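PDB 3L2H: putative sugar phosphate isomerase from Acidithiobacillus ferrooxidans, which probably binds a metal ion in a cupin barrel and may act as a sugar phosphate isomerase. Local coordinates for residues G47-Q52 and G121-Q126; E70-L75 and H105-D110; G79-E84 and Y88-G93; H135-R140 and A151-L156. One frame throughout, in Å; residues are numbered along the deposited sequence. Where two conformers were deposited one is given.

Contact 1: residues G47-Q52 and G121-Q126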
# COMPACT_ATOMS: atom_id res chain seq x y z
N GLY B 47 11.86 2.27 11.40
CA GLY B 47 13.02 1.85 12.15
C GLY B 47 13.59 3.13 12.76
O GLY B 47 13.74 4.17 12.08
N ILE B 48 13.80 3.12 14.06
CA ILE B 48 14.44 4.21 14.74
C ILE B 48 15.57 3.59 15.57
O ILE B 48 15.29 2.81 16.49
CB ILE B 48 13.49 5.02 15.61
CG1 ILE B 48 12.33 5.59 14.78
CG2 ILE B 48 14.28 6.18 16.34
CD1 ILE B 48 11.20 6.31 15.52
N HIS B 49 16.80 3.98 15.26
CA HIS B 49 18.01 3.36 15.77
C HIS B 49 18.94 4.44 16.33
O HIS B 49 19.22 5.44 15.67
CB HIS B 49 18.73 2.61 14.65
CG HIS B 49 17.91 1.54 14.00
ND1 HIS B 49 17.83 0.25 14.51
CD2 HIS B 49 17.11 1.56 12.90
CE1 HIS B 49 17.06 -0.48 13.72
NE2 HIS B 49 16.61 0.29 12.74
N LEU B 50 19.44 4.20 17.53
CA LEU B 50 20.52 5.00 18.07
C LEU B 50 21.82 4.22 17.83
O LEU B 50 21.98 3.08 18.28
CB LEU B 50 20.28 5.31 19.53
CG LEU B 50 21.35 6.33 19.97
CD1 LEU B 50 20.71 7.45 20.73
CD2 LEU B 50 22.50 5.66 20.73
N ILE B 51 22.70 4.80 17.04
CA ILE B 51 23.90 4.08 16.59
C ILE B 51 25.15 4.76 17.11
O ILE B 51 25.16 5.98 17.32
CB ILE B 51 23.95 3.90 15.02
CG1 ILE B 51 24.25 5.21 14.32
CG2 ILE B 51 22.62 3.34 14.51
CD1 ILE B 51 24.63 5.07 12.85
N GLN B 52 26.17 3.96 17.35
CA GLN B 52 27.48 4.44 17.75
C GLN B 52 28.50 3.86 16.76
O GLN B 52 28.53 2.65 16.58
CB GLN B 52 27.84 4.01 19.18
CG GLN B 52 26.77 4.33 20.22
CD GLN B 52 27.04 3.65 21.54
OE1 GLN B 52 27.82 2.70 21.62
NE2 GLN B 52 26.40 4.15 22.61
N GLY B 121 14.28 5.35 9.47
CA GLY B 121 13.97 4.84 8.15
C GLY B 121 12.63 4.15 8.03
O GLY B 121 12.00 3.76 9.04
N GLN B 122 12.12 4.10 6.82
CA GLN B 122 10.86 3.39 6.58
C GLN B 122 11.17 1.96 6.59
O GLN B 122 12.31 1.57 6.27
CB GLN B 122 10.27 3.69 5.22
CG GLN B 122 9.75 5.03 5.01
CD GLN B 122 9.09 5.12 3.68
OE1 GLN B 122 9.70 5.56 2.70
NE2 GLN B 122 7.83 4.67 3.60
N ARG B 123 10.18 1.14 6.94
CA ARG B 123 10.25 -0.30 6.79
C ARG B 123 9.16 -0.74 5.84
O ARG B 123 8.02 -0.73 6.25
CB ARG B 123 10.03 -1.02 8.10
CG ARG B 123 11.18 -0.91 9.02
CD ARG B 123 11.10 -1.96 10.07
NE ARG B 123 12.22 -1.76 10.94
CZ ARG B 123 12.40 -2.37 12.10
NH1 ARG B 123 11.52 -3.23 12.56
NH2 ARG B 123 13.49 -2.11 12.80
N LEU B 124 9.50 -1.07 4.60
CA LEU B 124 8.52 -1.48 3.60
C LEU B 124 8.75 -2.93 3.22
O LEU B 124 9.86 -3.43 3.29
CB LEU B 124 8.65 -0.64 2.34
CG LEU B 124 8.42 0.84 2.52
CD1 LEU B 124 8.73 1.60 1.18
CD2 LEU B 124 6.96 1.10 3.05
N ASP B 125 7.67 -3.59 2.84
CA ASP B 125 7.73 -4.97 2.40
C ASP B 125 8.54 -5.16 1.11
O ASP B 125 9.10 -6.24 0.92
CB ASP B 125 6.33 -5.50 2.16
CG ASP B 125 5.60 -5.84 3.46
OD1 ASP B 125 6.21 -5.93 4.52
OD2 ASP B 125 4.40 -6.09 3.36
N GLN B 126 8.58 -4.16 0.24
CA GLN B 126 9.37 -4.18 -0.98
C GLN B 126 10.31 -2.97 -1.10
O GLN B 126 9.91 -1.82 -0.90
CB GLN B 126 8.49 -4.21 -2.23
CG GLN B 126 7.60 -5.47 -2.39
CD GLN B 126 6.77 -5.45 -3.71
OE1 GLN B 126 5.65 -4.97 -3.68
NE2 GLN B 126 7.37 -5.90 -4.88
O HOH W 1 15.11 -0.61 10.28
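Arg123 sets out with CG anti to its carbonyl carbon (chi1 -73°) and stays extended as far as NE, which carries the guanidinium back past Gly47 to the ring of His49. His49 has the same kind of first torsion, CG lying beside the backbone N (chi1 -59°), and its NE2 turns to the arginine. This is the end of a strand pairing in the cupin beta-barrel, where strands 46-53 and 115-122 run antiparallel in the larger sheet. Gly47 and Gly121 are a hydrogen-bonded pair. Gly47 N gives its hydrogen to Gly121 O at 2.8 Å. Gly121 N returns a bond to Gly47 O at 2.9 Å. Both bonds are nearly straight. The same pairing goes on along the strands through His49 with Val119.

Arg123 NE comes within 3.9 Å of Gly47 CA. A side chain on Gly47 would be crowded by His49 NE2 and lie close to Arg123 NE, so glycine suits the place. His49 NE2 lies at the edge of the guanidinium, near its plane and 3.9 Å from Arg123 NH2. The two planes are 34° apart. Arg123 NH2 also makes a salt bridge to Asp39, and His49 ND1 is hydrogen-bonded to Asn34, so both polar ends have a second hold. On the other face, Ile48 packs on Ala71 of the second subunit. One water joins the two side chains: it sits in the plane of the imidazole, 3.0 Å from His49 NE2, and accepts a hydrogen bond from Arg123 NE at 3.2 Å.

Contact 2: residues E70-L75 and H105-D110. With EDO (1,2-ethanediol), chain N; EDO (1,2-ethanediol), chain O.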
# COMPACT_ATOMS: atom_id res chain seq x y z
N GLU B 70 15.15 7.39 4.25
CA GLU B 70 16.09 7.20 5.33
C GLU B 70 16.53 8.60 5.77
O GLU B 70 16.57 9.50 4.93
CB GLU B 70 17.29 6.40 4.80
CG GLU B 70 18.34 6.10 5.74
CD GLU B 70 19.32 5.06 5.20
OE1 GLU B 70 19.65 5.00 3.97
OE2 GLU B 70 19.74 4.28 6.04
N ALA B 71 16.90 8.77 7.03
CA ALA B 71 17.45 10.03 7.52
C ALA B 71 18.37 9.79 8.70
O ALA B 71 18.28 8.76 9.37
CB ALA B 71 16.32 11.00 7.90
N VAL B 72 19.24 10.77 8.98
CA VAL B 72 20.22 10.69 10.06
C VAL B 72 20.23 11.98 10.84
O VAL B 72 20.21 13.06 10.24
CB VAL B 72 21.64 10.40 9.55
CG1 VAL B 72 22.64 10.30 10.74
CG2 VAL B 72 21.70 9.12 8.68
N TYR B 73 20.22 11.90 12.17
CA TYR B 73 20.33 13.10 13.02
C TYR B 73 21.50 12.90 13.96
O TYR B 73 21.58 11.90 14.67
CB TYR B 73 19.02 13.42 13.77
CG TYR B 73 19.05 14.72 14.58
CD1 TYR B 73 18.71 15.91 13.98
CD2 TYR B 73 19.41 14.75 15.92
CE1 TYR B 73 18.73 17.12 14.68
CE2 TYR B 73 19.44 15.97 16.63
CZ TYR B 73 19.10 17.15 15.99
OH TYR B 73 19.07 18.37 16.64
N VAL B 74 22.47 13.80 13.90
CA VAL B 74 23.72 13.62 14.66
C VAL B 74 23.54 14.12 16.07
O VAL B 74 23.20 15.28 16.28
CB VAL B 74 24.89 14.35 14.01
CG1 VAL B 74 26.20 14.09 14.81
CG2 VAL B 74 25.07 13.93 12.54
N LEU B 75 23.78 13.25 17.04
CA LEU B 75 23.68 13.60 18.45
C LEU B 75 25.02 14.02 19.03
O LEU B 75 25.05 14.95 19.83
CB LEU B 75 23.11 12.43 19.26
CG LEU B 75 21.66 12.04 18.90
CD1 LEU B 75 21.22 10.72 19.64
CD2 LEU B 75 20.67 13.17 19.15
N HIS B 105 24.77 7.22 -0.46
CA HIS B 105 25.55 7.77 0.62
C HIS B 105 26.15 6.74 1.54
O HIS B 105 25.69 5.59 1.60
CB HIS B 105 24.66 8.69 1.50
CG HIS B 105 24.05 8.01 2.68
ND1 HIS B 105 22.87 7.31 2.62
CD2 HIS B 105 24.49 7.91 3.97
CE1 HIS B 105 22.61 6.79 3.82
NE2 HIS B 105 23.57 7.16 4.66
N SER B 106 27.15 7.20 2.27
CA SER B 106 27.66 6.53 3.44
C SER B 106 28.24 7.61 4.37
O SER B 106 28.49 8.72 3.97
CB SER B 106 28.72 5.46 3.11
OG SER B 106 29.82 6.03 2.40
N ILE B 107 28.42 7.24 5.64
CA ILE B 107 29.06 8.09 6.63
C ILE B 107 30.26 7.37 7.24
O ILE B 107 30.18 6.17 7.56
CB ILE B 107 28.07 8.46 7.76
CG1 ILE B 107 26.99 9.41 7.24
CG2 ILE B 107 28.79 9.13 8.98
CD1 ILE B 107 25.70 9.47 8.11
N SER B 108 31.37 8.10 7.35
CA SER B 108 32.59 7.64 8.00
C SER B 108 32.82 8.43 9.28
O SER B 108 32.48 9.62 9.35
CB SER B 108 33.80 7.84 7.10
OG SER B 108 33.76 7.02 5.94
N ASN B 109 33.36 7.77 10.29
CA ASN B 109 33.84 8.48 11.47
C ASN B 109 35.35 8.57 11.35
O ASN B 109 36.04 7.60 11.65
CB ASN B 109 33.43 7.81 12.79
CG ASN B 109 33.93 8.57 13.99
OD1 ASN B 109 34.61 9.59 13.83
ND2 ASN B 109 33.64 8.07 15.20
N ASP B 110 35.86 9.70 10.87
CA ASP B 110 37.29 9.90 10.78
C ASP B 110 37.76 10.88 11.86
O ASP B 110 38.83 11.46 11.73
CB ASP B 110 37.73 10.36 9.36
CG ASP B 110 37.43 9.32 8.27
OD1 ASP B 110 37.67 8.10 8.50
OD2 ASP B 110 36.96 9.70 7.17
C1 EDO N . 22.72 4.47 7.67
O1 EDO N . 22.18 4.09 6.38
C2 EDO N . 23.17 5.91 7.65
O2 EDO N . 24.44 5.97 6.95
C1 EDO O . 34.98 13.20 10.81
O1 EDO O . 35.06 12.17 9.82
C2 EDO O . 36.32 13.91 10.94
O2 EDO O . 36.06 15.25 11.35
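The strands that carry Val72 and Ile107 face each other across the barrel, with the two CA atoms 9.8 Å apart, so that side chains and not backbone bonds make the contact. Val72 and Ile107 reach toward each other tip to tip. Val72 CG2 meets Ile107 CD1 at 4.1 Å, and CG1 of the same valine is about as near.

Two residues earlier on each strand, Glu70 and His105 form the next pair. Glu70 has CG anti to its backbone N (chi1 -180°) and stays extended beyond it. This brings the carboxylate to the edge of the His105 imidazole, with OE1 3.5 Å from CE1. The carboxylate and ring planes are 80° apart. A molecule of 1,2-ethanediol, probably from the crystallisation liquor, lies between the two residues. Its O2 is hydrogen-bonded to His105 NE2 at 2.7 Å, and either could be the donor. Its O1 approaches Glu70 OE2 so closely that the detail of that bond is doubtful. Its C2 rests 3.7 Å from Val72 CG2. Glu70 OE1 is hydrogen-bonded to His63 NE2, and the ring of His105 stacks on Phe98. With an alanine in place of Glu70, His63 NE2 would probably lose its partner and a gap would open at the edge of the His105 ring.

A glutamate from the first cupin motif and a histidine from the second, facing inward from opposing strands, are usual metal ligands in this superfamily. Glu70 and His105 fit those places, and the diol probably marks the metal-binding pocket at the heart of the cupin barrel.

Contact 3: residues G79-E84 and Y88-G93. With EDO (1,2-ethanediol), chain O.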
# COMPACT_ATOMS: atom_id res chain seq x y z
N GLY B 79 31.63 13.39 11.79
CA GLY B 79 31.77 12.41 10.73
C GLY B 79 31.97 13.06 9.39
O GLY B 79 31.97 14.28 9.28
N THR B 80 32.13 12.23 8.37
CA THR B 80 32.26 12.69 7.01
C THR B 80 31.18 11.99 6.22
O THR B 80 31.12 10.76 6.18
CB THR B 80 33.60 12.33 6.43
OG1 THR B 80 34.61 13.01 7.18
CG2 THR B 80 33.68 12.70 4.92
N LEU B 81 30.30 12.79 5.62
CA LEU B 81 29.19 12.28 4.83
C LEU B 81 29.60 12.27 3.36
O LEU B 81 30.01 13.29 2.85
CB LEU B 81 27.97 13.20 5.06
CG LEU B 81 26.76 13.05 4.13
CD1 LEU B 81 26.16 11.60 4.24
CD2 LEU B 81 25.72 14.11 4.42
N THR B 82 29.55 11.11 2.70
CA THR B 82 29.73 11.01 1.27
C THR B 82 28.37 10.86 0.62
O THR B 82 27.62 9.96 1.00
CB THR B 82 30.63 9.80 0.90
OG1 THR B 82 31.92 10.02 1.47
CG2 THR B 82 30.76 9.59 -0.60
N MSE B 83 28.06 11.73 -0.33
CA MSE B 83 26.84 11.64 -1.13
C MSE B 83 27.22 11.83 -2.57
O MSE B 83 27.81 12.84 -2.92
CB MSE B 83 25.78 12.69 -0.75
CG MSE B 83 25.26 12.54 0.63
SE MSE B 83 23.77 13.82 1.01
CE MSE B 83 24.84 15.47 1.13
N GLU B 84 26.90 10.85 -3.41
CA GLU B 84 27.32 10.85 -4.81
C GLU B 84 28.83 11.19 -4.87
O GLU B 84 29.61 10.51 -4.23
CB GLU B 84 26.44 11.79 -5.62
CG GLU B 84 24.96 11.37 -5.60
CD GLU B 84 24.73 10.07 -6.40
OE1 GLU B 84 25.30 9.96 -7.52
OE2 GLU B 84 24.01 9.18 -5.91
N TYR B 88 31.03 15.88 2.81
CA TYR B 88 30.69 16.96 3.70
C TYR B 88 30.97 16.53 5.12
O TYR B 88 30.65 15.42 5.52
CB TYR B 88 29.20 17.34 3.66
CG TYR B 88 28.68 17.60 2.29
CD1 TYR B 88 28.31 16.56 1.47
CD2 TYR B 88 28.58 18.90 1.79
CE1 TYR B 88 27.86 16.79 0.19
CE2 TYR B 88 28.13 19.13 0.51
CZ TYR B 88 27.76 18.07 -0.27
OH TYR B 88 27.29 18.25 -1.53
N PRO B 89 31.47 17.46 5.91
CA PRO B 89 31.62 17.19 7.32
C PRO B 89 30.26 17.30 7.98
O PRO B 89 29.41 18.08 7.52
CB PRO B 89 32.53 18.31 7.79
CG PRO B 89 32.36 19.37 6.77
CD PRO B 89 32.01 18.77 5.52
N ILE B 90 30.03 16.46 8.98
CA ILE B 90 28.82 16.54 9.78
C ILE B 90 29.20 16.55 11.25
O ILE B 90 30.29 16.10 11.64
CB ILE B 90 27.82 15.41 9.45
CG1 ILE B 90 28.44 14.01 9.66
CG2 ILE B 90 27.29 15.57 8.03
CD1 ILE B 90 27.38 12.86 9.57
N ALA B 91 28.32 17.13 12.05
CA ALA B 91 28.58 17.40 13.43
C ALA B 91 27.25 17.45 14.18
O ALA B 91 26.19 17.48 13.55
CB ALA B 91 29.36 18.75 13.56
N PRO B 92 27.30 17.52 15.51
CA PRO B 92 26.07 17.47 16.33
C PRO B 92 24.99 18.51 15.96
O PRO B 92 25.24 19.68 15.71
CB PRO B 92 26.56 17.67 17.76
CG PRO B 92 28.04 17.36 17.72
CD PRO B 92 28.50 17.79 16.34
N GLY B 93 23.77 17.99 15.83
CA GLY B 93 22.63 18.81 15.43
C GLY B 93 22.37 18.84 13.95
O GLY B 93 21.36 19.42 13.49
C1 EDO O . 34.98 13.20 10.81
O1 EDO O . 35.06 12.17 9.82
C2 EDO O . 36.32 13.91 10.94
O2 EDO O . 36.06 15.25 11.35
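Gly79 begins the first strand of a beta hairpin, 79-83 with 86-90, in the smaller sheet of the cupin barrel. It forms a hydrogen-bonded antiparallel pair with Ile90. Gly79 N donates to Ile90 O at 3.0 Å, and Ile90 N donates to Gly79 O at 2.9 Å. A side chain on Gly79 would press on Ile90 CG1.

Thr80 forms the non-hydrogen-bonded pair with Pro89. Its CA makes a CA-H...O contact with Tyr88 O at 3.5 Å. Its OG1 is turned to a bound 1,2-ethanediol and is hydrogen-bonded to O1 of the diol at 2.8 Å. Leu81 pairs with Tyr88: Leu81 N donates to Tyr88 O at 2.7 Å. Tyr88 N donates back to Leu81 O. Leu81 CB also meets Ile90 CG2 at 3.9 Å, and both side chains pack on Ile107.

Met83, deposited as selenomethionine, crosses Tyr88 at about a right angle. Tyr88 OH is hydrogen-bonded to Thr4 of the second subunit. The bend in Met83 at chi3 (-72°) sets its CE 3.4 Å from Tyr88 CE1.

Contact 4: residues H135-R140 and A151-L156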
# COMPACT_ATOMS: atom_id res chain seq x y z
N HIS B 135 28.94 -2.97 -7.32
CA HIS B 135 28.32 -3.34 -8.59
C HIS B 135 27.17 -4.33 -8.38
O HIS B 135 27.00 -5.28 -9.15
CB HIS B 135 29.41 -3.92 -9.53
CG HIS B 135 29.11 -3.82 -10.97
ND1 HIS B 135 29.01 -4.93 -11.79
CD2 HIS B 135 28.87 -2.74 -11.76
CE1 HIS B 135 28.77 -4.53 -13.03
NE2 HIS B 135 28.65 -3.21 -13.04
N LYS B 136 26.37 -4.09 -7.33
CA LYS B 136 25.25 -4.97 -7.00
C LYS B 136 23.94 -4.21 -6.76
O LYS B 136 23.94 -3.12 -6.22
CB LYS B 136 25.58 -5.79 -5.74
CG LYS B 136 26.69 -6.85 -5.96
CD LYS B 136 27.08 -7.45 -4.70
CE LYS B 136 28.44 -8.22 -4.80
NZ LYS B 136 28.55 -9.00 -6.04
N ARG B 137 22.85 -4.87 -7.11
CA ARG B 137 21.51 -4.39 -6.85
C ARG B 137 20.83 -5.45 -6.03
O ARG B 137 20.87 -6.64 -6.38
CB ARG B 137 20.74 -4.15 -8.15
CG ARG B 137 19.27 -3.75 -7.91
CD ARG B 137 18.64 -3.13 -9.15
NE ARG B 137 19.11 -1.76 -9.32
CZ ARG B 137 18.71 -0.97 -10.31
NH1 ARG B 137 17.82 -1.40 -11.21
NH2 ARG B 137 19.18 0.26 -10.39
N LEU B 138 20.20 -5.02 -4.94
CA LEU B 138 19.40 -5.91 -4.10
C LEU B 138 17.90 -5.65 -4.32
O LEU B 138 17.47 -4.54 -4.18
CB LEU B 138 19.70 -5.68 -2.65
CG LEU B 138 18.82 -6.39 -1.62
CD1 LEU B 138 19.04 -7.88 -1.65
CD2 LEU B 138 19.08 -5.80 -0.22
N TYR B 139 17.13 -6.70 -4.63
CA TYR B 139 15.71 -6.60 -4.75
C TYR B 139 15.19 -7.33 -3.52
O TYR B 139 15.53 -8.50 -3.33
CB TYR B 139 15.22 -7.32 -5.99
CG TYR B 139 15.77 -6.84 -7.30
CD1 TYR B 139 15.15 -5.82 -8.01
CD2 TYR B 139 16.89 -7.43 -7.85
CE1 TYR B 139 15.68 -5.40 -9.26
CE2 TYR B 139 17.43 -7.01 -9.03
CZ TYR B 139 16.79 -6.01 -9.76
OH TYR B 139 17.33 -5.66 -10.96
N ARG B 140 14.46 -6.62 -2.65
CA ARG B 140 13.91 -7.23 -1.46
C ARG B 140 12.40 -7.20 -1.57
O ARG B 140 11.81 -6.15 -1.70
CB ARG B 140 14.39 -6.53 -0.20
CG ARG B 140 13.94 -7.28 1.05
CD ARG B 140 14.43 -6.61 2.36
NE ARG B 140 14.19 -5.19 2.43
CZ ARG B 140 13.01 -4.65 2.66
NH1 ARG B 140 11.94 -5.42 2.78
NH2 ARG B 140 12.87 -3.33 2.67
N ALA B 151 25.79 -5.97 -14.04
CA ALA B 151 25.95 -6.34 -15.43
C ALA B 151 24.99 -7.44 -15.88
O ALA B 151 24.82 -7.63 -17.09
CB ALA B 151 27.43 -6.78 -15.70
N ASP B 152 24.36 -8.14 -14.93
CA ASP B 152 23.44 -9.24 -15.21
C ASP B 152 21.98 -8.78 -15.26
O ASP B 152 21.05 -9.61 -15.29
CB ASP B 152 23.60 -10.33 -14.16
CG ASP B 152 24.96 -11.00 -14.24
OD1 ASP B 152 25.52 -11.03 -15.37
OD2 ASP B 152 25.42 -11.52 -13.20
N ILE B 153 21.78 -7.46 -15.28
CA ILE B 153 20.44 -6.92 -15.28
C ILE B 153 20.14 -6.35 -16.67
O ILE B 153 20.81 -5.43 -17.14
CB ILE B 153 20.25 -5.83 -14.22
CG1 ILE B 153 20.60 -6.36 -12.83
CG2 ILE B 153 18.81 -5.27 -14.23
CD1 ILE B 153 20.71 -5.19 -11.80
N ARG B 154 19.13 -6.90 -17.32
CA ARG B 154 18.71 -6.38 -18.61
C ARG B 154 17.63 -5.36 -18.36
O ARG B 154 16.54 -5.70 -17.90
CB ARG B 154 18.18 -7.49 -19.52
CG ARG B 154 19.13 -8.68 -19.75
CD ARG B 154 20.31 -8.43 -20.79
NE ARG B 154 21.33 -7.49 -20.31
CZ ARG B 154 22.29 -7.79 -19.45
NH1 ARG B 154 22.43 -9.01 -18.95
NH2 ARG B 154 23.14 -6.85 -19.12
N VAL B 155 17.92 -4.08 -18.63
CA VAL B 155 16.98 -3.00 -18.37
C VAL B 155 16.14 -2.82 -19.63
O VAL B 155 16.62 -2.34 -20.65
CB VAL B 155 17.74 -1.71 -17.97
CG1 VAL B 155 16.77 -0.55 -17.71
CG2 VAL B 155 18.59 -1.98 -16.72
N LEU B 156 14.90 -3.26 -19.59
CA LEU B 156 14.05 -3.28 -20.78
C LEU B 156 13.31 -1.97 -20.93
O LEU B 156 13.04 -1.52 -22.04
CB LEU B 156 13.04 -4.43 -20.72
CG LEU B 156 13.66 -5.84 -20.59
CD1 LEU B 156 12.61 -6.92 -20.51
CD2 LEU B 156 14.61 -6.13 -21.73
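Tyr139 OH is touched by two branches of Ile153 and is hydrogen-bonded to Asn146 OD1 of the third subunit. It lies 3.5 Å from Ile153 CD1 and 3.6 Å from Ile153 CG2. The same Asn146 OD1 also takes a hydrogen bond from Arg137 NH1, so both side chains that meet Ile153 share one polar partner across the interface. The ring of Tyr139 stacks on Tyr139 of the third subunit.

Ile153 packs on both Arg137 and Tyr139. Its CD1 meets Arg137 CB at 3.8 Å, and the two side chains cross at about a right angle. Ile153 and Tyr139 come from opposite directions. Arg137 CG lies over one face of the Tyr139 ring, toward its rim. With a glycine in place of Ile153, a gap would probably open beside Arg137 CB, and the Tyr139 hydroxyl would lose its apolar cover.

His135 and Lys136 both face Tyr131, which makes a G1 beta bulge at the start of strand 136-141. That strand runs antiparallel between 126-131 and 144-149 in a four-stranded sheet. Arg154 and Val155 pair with an antiparallel strand of the third subunit, so the contact belongs to a subunit interface.

His135 CE1 lies 3.5 Å from Ala151 N and 3.7 Å from Ala151 CB. Asp149 ties the two residues together, for its carboxylate is hydrogen-bonded to His135 ND1 and to Ala151 N. The bend of Arg137 at chi3 (-76°) leaves its guanidinium to form salt bridges with Asp130 and with Glu144 of the third subunit.

How the contacts relate
Contacts 1, 2 and 3 build the cupin barrel. Contact 4 lies in the C-terminal part of the chain, on the four-stranded sheet that includes strand 136-141. Contact 3 falls between the two segments of contact 2 along the chain, and contact 2 between those of contact 1. Contact 4 follows in series. Contacts 2 and 3 have centres about 6 Å apart and share the sheet of strands 79-83 and 105-108. Contacts 1 and 2, centres about 13 Å apart, meet in the larger sheet. Contact 4, its centre about 23 Å from that of contact 1, links to it through Leu124 O and Arg140 NH1. Contacts 1 to 3 border the second subunit; contact 4 reaches the third, which Gln126 also touches.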